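Local coordinates for exonuclease mut-7 homolog (Aedes aegypti, PDB 7JW2), which probably trims the 3' ends of AGO1-bound microRNAs as a magnesium-dependent 3'-5' exoribonuclease, of which this chain is the exonuclease domain, at residues A[82-87]-A[110-115]; A[89-94]-A[119-124]. One frame throughout, in Å; residues are numbered along the deposited sequence.

Interaction 1. Residues A[82-87]-A[110-115]; sequences NVFNRD and FNVMYS
The ring of Phe84 receives Phe110 on one face, where the CZ corner of Phe110 stands 3.5 Å from CE1 of Phe84, offset toward the rim. Their planes are nearly perpendicular, at 88°, a T-shaped pair with Phe110 supplying the edge. One face of the Phe110 ring carries CG2 of Val112, and the same methyl packs against CB of Phe84, 3.9 Å away. Phe36 adds a second edge-to-face partner to Phe84, while Trp76 and Phe103 meet Phe110. Beside this aromatic cluster of the RNase H-like exonuclease domain, helix 73-84 ends, and Asn85, the first residue to leave helical geometry, has CG anti to its carbonyl carbon (chi1 -65°), which swings the amide across to the loop after helix 96-106. Here Asn111 centres an inverse gamma turn. Asn85 grips the loop backbone from both ends of its amide: OD1 accepts from Met113 N at 2.8 Å in an almost straight bond, and ND2 donates to Asn111 O at 2.9 Å, with that oxygen in the amide plane. These two bonds fix the rotation of the flat group. Met113 crosses one amide face, its CG 3.4 Å from OD1 of Asn85 and its sulfur above the amide carbon.

Interaction 2. Residues A[89-94]-A[119-124]; sequences VLKLSF and TSAILD
Lys91 and Ile122 pair in parallel across strands 90-93 and 122-124, the two strands of a beta-alpha-beta unit connected through helix 96-106 in the RNase H-like exonuclease fold. The backbone of Lys91 both donates to and accepts from strand 122-124 and the residue before it: its N donates to Ala121 O at 2.9 Å, and its O accepts from Leu123 N at 2.8 Å. The side chain starts from the same sheet face as that of Ile122, with CB of Lys91 resting 3.9 Å from CG1 of Ile122. It then bends twice, at chi2 (76°) and chi3 (57°), so that the chain folds back toward the start of the strand. CE thereby comes 3.8 Å from CG1 of Ile122 and 3.2 Å from Ser120 O, the oxygen that NZ then bonds. At the tip, NZ donates to Ser120 O at 2.7 Å, nearly in line with that carbonyl, and to Val89 O; the carbonyls of Val83, Phe84 and Arg86 join them, more oxygens than three N-H can each serve in full, so some contacts are shared or electrostatic. A buried ammonium so surrounded is probably stabilised in its charged form. Ser120 and Ala121 form the centre of a type I' turn leading into strand 122-124, and the methyl of Ala121 rests on Val89 O. Leu92 and Leu123 lie side by side, CD2 to CD2, under helix 179-205, and helix 210-217 also touches Leu123. At the far end, Asp124 caps the following helix, its OD1 accepting from the backbone N of Ala95 and Gln126. The N of Ser93 bonds only weakly to Leu123 O, but OG of Ser93 reaches that oxygen too, at 3.0 Å, approaching from above the carbonyl plane, 53° out of it.

In the fold
Interactions 1 and 2 are neighbours, their centres about 9 Å apart, and their segments alternate along the chain: the end of helix 73-84 runs on into strand 90-93, and the loop 110-115 leads by way of a turn to strand 122-124. Two polar links join them. Carbonyls of the helix end and the turn after it gather round the lysine of interaction 2, with Arg86 O 2.8 Å from Lys91 NZ; Ser120 OG probably bonds to Met113 O at 2.8 Å, tying turn to loop. The two contacts thus join the C-terminal end of helix 73-84, strand 90-93 and the outermost strand 122-124 with its preceding loop, on the same side of the chain's centre.

Interaction 1. Residues A[82-87]-A[110-115]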
loop_
_atom_site.group_PDB
_atom_site.type_symbol
_atom_site.label_atom_id
_atom_site.label_comp_id
_atom_site.label_asym_id
_atom_site.label_seq_id
_atom_site.Cartn_x
_atom_site.Cartn_y
_atom_site.Cartn_z
ATOM N N ASN A 82 0.661 4.000 9.612
ATOM C CA ASN A 82 1.874 3.285 9.246
ATOM C C ASN A 82 3.086 4.190 9.094
ATOM O O ASN A 82 4.201 3.677 8.899
ATOM C CB ASN A 82 1.639 2.477 7.974
ATOM C CG ASN A 82 0.725 1.304 8.220
ATOM O OD1 ASN A 82 1.121 0.329 8.860
ATOM N ND2 ASN A 82 -0.515 1.395 7.746
ATOM N N VAL A 83 2.915 5.508 9.241
ATOM C CA VAL A 83 4.031 6.449 9.166
ATOM C C VAL A 83 3.981 7.444 10.324
ATOM O O VAL A 83 4.917 7.521 11.126
ATOM C CB VAL A 83 4.047 7.188 7.812
ATOM C CG1 VAL A 83 5.132 8.265 7.787
ATOM C CG2 VAL A 83 4.253 6.190 6.667
ATOM N N PHE A 84 2.904 8.227 10.429
ATOM C CA PHE A 84 2.963 9.395 11.305
ATOM C C PHE A 84 2.763 9.055 12.774
ATOM O O PHE A 84 3.481 9.588 13.633
ATOM C CB PHE A 84 1.952 10.438 10.852
ATOM C CG PHE A 84 2.431 11.235 9.702
ATOM C CD1 PHE A 84 2.383 10.708 8.421
ATOM C CD2 PHE A 84 3.005 12.481 9.898
ATOM C CE1 PHE A 84 2.854 11.430 7.341
ATOM C CE2 PHE A 84 3.476 13.213 8.828
ATOM C CZ PHE A 84 3.407 12.689 7.543
ATOM N N ASN A 85 1.807 8.190 13.092
ATOM C CA ASN A 85 1.487 7.880 14.487
ATOM C C ASN A 85 2.235 6.665 14.994
ATOM O O ASN A 85 1.671 5.811 15.687
ATOM C CB ASN A 85 -0.019 7.689 14.634
ATOM C CG ASN A 85 -0.789 8.958 14.364
ATOM O OD1 ASN A 85 -0.263 10.063 14.522
ATOM N ND2 ASN A 85 -2.039 8.811 13.952
ATOM N N ARG A 86 3.502 6.553 14.627
ATOM C CA ARG A 86 4.367 5.465 15.053
ATOM C C ARG A 86 5.530 6.038 15.844
ATOM O O ARG A 86 6.239 6.924 15.356
ATOM C CB ARG A 86 4.893 4.696 13.854
ATOM C CG ARG A 86 3.876 3.835 13.187
ATOM C CD ARG A 86 4.496 3.173 11.996
ATOM N NE ARG A 86 5.642 2.345 12.366
ATOM C CZ ARG A 86 6.418 1.745 11.476
ATOM N NH1 ARG A 86 6.174 1.907 10.181
ATOM N NH2 ARG A 86 7.440 0.995 11.873
ATOM N N ASP A 87 5.741 5.520 17.052
ATOM C CA ASP A 87 6.851 5.995 17.863
ATOM C C ASP A 87 8.204 5.478 17.382
ATOM O O ASP A 87 9.232 5.998 17.832
ATOM C CB ASP A 87 6.643 5.591 19.325
ATOM C CG ASP A 87 5.588 6.435 20.027
ATOM O OD1 ASP A 87 5.071 5.993 21.079
ATOM O OD2 ASP A 87 5.275 7.540 19.536
ATOM N N PHE A 110 -6.824 12.252 8.032
ATOM C CA PHE A 110 -5.371 12.207 8.200
ATOM C C PHE A 110 -5.080 12.739 9.594
ATOM O O PHE A 110 -4.639 13.876 9.792
ATOM C CB PHE A 110 -4.675 13.017 7.109
ATOM C CG PHE A 110 -3.171 12.932 7.151
ATOM C CD1 PHE A 110 -2.531 11.719 7.337
ATOM C CD2 PHE A 110 -2.393 14.081 7.029
ATOM C CE1 PHE A 110 -1.145 11.643 7.391
ATOM C CE2 PHE A 110 -1.003 14.002 7.074
ATOM C CZ PHE A 110 -0.385 12.781 7.256
ATOM N N ASN A 111 -5.343 11.882 10.577
ATOM C CA ASN A 111 -5.441 12.279 11.977
ATOM C C ASN A 111 -4.095 12.038 12.656
ATOM O O ASN A 111 -3.870 11.018 13.297
ATOM C CB ASN A 111 -6.576 11.496 12.636
ATOM C CG ASN A 111 -6.726 11.793 14.104
ATOM O OD1 ASN A 111 -6.785 12.947 14.508
ATOM N ND2 ASN A 111 -6.809 10.744 14.911
ATOM N N VAL A 112 -3.191 13.007 12.505
ATOM C CA VAL A 112 -1.846 12.898 13.076
ATOM C C VAL A 112 -1.868 13.341 14.532
ATOM O O VAL A 112 -2.389 14.417 14.856
ATOM C CB VAL A 112 -0.837 13.731 12.269
ATOM C CG1 VAL A 112 0.536 13.652 12.928
ATOM C CG2 VAL A 112 -0.769 13.254 10.821
ATOM N N MET A 113 -1.273 12.524 15.404
ATOM C CA MET A 113 -1.179 12.815 16.832
ATOM C C MET A 113 0.118 13.565 17.135
ATOM O O MET A 113 1.216 13.022 16.972
ATOM C CB MET A 113 -1.259 11.524 17.650
ATOM C CG MET A 113 -2.372 10.561 17.200
ATOM S SD MET A 113 -2.311 8.902 17.938
ATOM C CE MET A 113 -3.870 8.220 17.384
ATOM N N TYR A 114 -0.009 14.803 17.595
ATOM C CA TYR A 114 1.153 15.606 17.980
ATOM C C TYR A 114 0.733 16.466 19.166
ATOM O O TYR A 114 0.088 17.502 18.985
ATOM C CB TYR A 114 1.647 16.455 16.817
ATOM C CG TYR A 114 2.937 17.201 17.085
ATOM C CD1 TYR A 114 4.136 16.519 17.283
ATOM C CD2 TYR A 114 2.953 18.587 17.141
ATOM C CE1 TYR A 114 5.322 17.213 17.529
ATOM C CE2 TYR A 114 4.123 19.286 17.380
ATOM C CZ TYR A 114 5.303 18.593 17.572
ATOM O OH TYR A 114 6.469 19.287 17.815
ATOM N N SER A 115 1.111 16.040 20.370
ATOM C CA SER A 115 0.607 16.661 21.588
ATOM C C SER A 115 1.577 16.404 22.732
ATOM O O SER A 115 2.559 15.668 22.596
ATOM C CB SER A 115 -0.786 16.132 21.931
ATOM O OG SER A 115 -0.712 14.757 22.258
#

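Interaction 2. Residues A[89-94]-A[119-124]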
loop_
_atom_site.group_PDB
_atom_site.type_symbol
_atom_site.label_atom_id
_atom_site.label_comp_id
_atom_site.label_asym_id
_atom_site.label_seq_id
_atom_site.Cartn_x
_atom_site.Cartn_y
_atom_site.Cartn_z
ATOM N N VAL A 89 9.318 5.502 14.187
ATOM C CA VAL A 89 9.767 6.196 12.982
ATOM C C VAL A 89 9.947 7.669 13.325
ATOM O O VAL A 89 9.009 8.324 13.789
ATOM C CB VAL A 89 8.779 6.029 11.817
ATOM C CG1 VAL A 89 9.359 6.636 10.549
ATOM C CG2 VAL A 89 8.425 4.564 11.635
ATOM N N LEU A 90 11.163 8.174 13.151
ATOM C CA LEU A 90 11.421 9.600 13.338
ATOM C C LEU A 90 10.869 10.396 12.155
ATOM O O LEU A 90 11.169 10.076 11.006
ATOM C CB LEU A 90 12.925 9.847 13.490
ATOM C CG LEU A 90 13.361 11.309 13.588
ATOM C CD1 LEU A 90 12.766 11.987 14.815
ATOM C CD2 LEU A 90 14.876 11.421 13.599
ATOM N N LYS A 91 10.056 11.408 12.441
ATOM C CA LYS A 91 9.600 12.361 11.430
ATOM C C LYS A 91 10.262 13.705 11.693
ATOM O O LYS A 91 10.254 14.191 12.828
ATOM C CB LYS A 91 8.073 12.535 11.437
ATOM C CG LYS A 91 7.273 11.499 10.634
ATOM C CD LYS A 91 7.197 10.148 11.383
ATOM C CE LYS A 91 6.591 10.299 12.774
ATOM N NZ LYS A 91 6.359 8.963 13.464
ATOM N N LEU A 92 10.853 14.290 10.658
ATOM C CA LEU A 92 11.436 15.625 10.751
ATOM C C LEU A 92 10.481 16.635 10.140
ATOM O O LEU A 92 9.840 16.350 9.126
ATOM C CB LEU A 92 12.771 15.694 10.020
ATOM C CG LEU A 92 13.853 14.728 10.467
ATOM C CD1 LEU A 92 15.039 14.823 9.540
ATOM C CD2 LEU A 92 14.255 15.022 11.895
ATOM N N SER A 93 10.414 17.814 10.749
ATOM C CA SER A 93 9.480 18.855 10.339
ATOM C C SER A 93 10.045 20.196 10.781
ATOM O O SER A 93 11.026 20.261 11.522
ATOM C CB SER A 93 8.110 18.600 10.970
ATOM O OG SER A 93 8.233 18.699 12.387
ATOM N N PHE A 94 9.430 21.272 10.297
ATOM C CA PHE A 94 9.729 22.612 10.794
ATOM C C PHE A 94 8.412 23.249 11.215
ATOM O O PHE A 94 7.501 23.386 10.394
ATOM C CB PHE A 94 10.449 23.459 9.733
ATOM C CG PHE A 94 11.079 24.723 10.282
ATOM C CD1 PHE A 94 10.314 25.873 10.478
ATOM C CD2 PHE A 94 12.432 24.759 10.603
ATOM C CE1 PHE A 94 10.904 27.034 10.986
ATOM C CE2 PHE A 94 13.016 25.921 11.115
ATOM C CZ PHE A 94 12.247 27.047 11.304
ATOM N N THR A 119 4.576 12.902 21.110
ATOM C CA THR A 119 5.034 13.555 19.895
ATOM C C THR A 119 4.894 12.667 18.671
ATOM O O THR A 119 5.132 13.139 17.552
ATOM C CB THR A 119 6.504 13.948 20.046
ATOM O OG1 THR A 119 7.273 12.763 20.303
ATOM C CG2 THR A 119 6.674 14.915 21.200
ATOM N N SER A 120 4.558 11.390 18.866
ATOM C CA SER A 120 4.606 10.392 17.800
ATOM C C SER A 120 5.959 10.407 17.102
ATOM O O SER A 120 6.058 10.115 15.909
ATOM C CB SER A 120 3.475 10.596 16.792
ATOM O OG SER A 120 2.210 10.486 17.422
ATOM N N ALA A 121 7.008 10.768 17.846
ATOM C CA ALA A 121 8.359 10.873 17.311
ATOM C C ALA A 121 8.449 11.891 16.169
ATOM O O ALA A 121 9.251 11.724 15.246
ATOM C CB ALA A 121 8.878 9.502 16.861
ATOM N N ILE A 122 7.633 12.937 16.219
ATOM C CA ILE A 122 7.742 14.053 15.283
ATOM C C ILE A 122 8.637 15.116 15.914
ATOM O O ILE A 122 8.293 15.697 16.949
ATOM C CB ILE A 122 6.363 14.632 14.926
ATOM C CG1 ILE A 122 5.488 13.589 14.213
ATOM C CG2 ILE A 122 6.504 15.876 14.039
ATOM C CD1 ILE A 122 4.004 13.937 14.250
ATOM N N LEU A 123 9.764 15.397 15.269
ATOM C CA LEU A 123 10.717 16.385 15.758
ATOM C C LEU A 123 10.547 17.699 15.006
ATOM O O LEU A 123 10.695 17.745 13.779
ATOM C CB LEU A 123 12.146 15.889 15.602
ATOM C CG LEU A 123 13.181 16.940 16.029
ATOM C CD1 LEU A 123 13.123 17.168 17.540
ATOM C CD2 LEU A 123 14.574 16.520 15.597
ATOM N N ASP A 124 10.264 18.764 15.750
ATOM C CA ASP A 124 10.296 20.126 15.231
ATOM C C ASP A 124 11.744 20.602 15.194
ATOM O O ASP A 124 12.377 20.750 16.245
ATOM C CB ASP A 124 9.448 21.025 16.123
ATOM C CG ASP A 124 9.383 22.456 15.630
ATOM O OD1 ASP A 124 10.001 22.778 14.585
ATOM O OD2 ASP A 124 8.690 23.255 16.291
#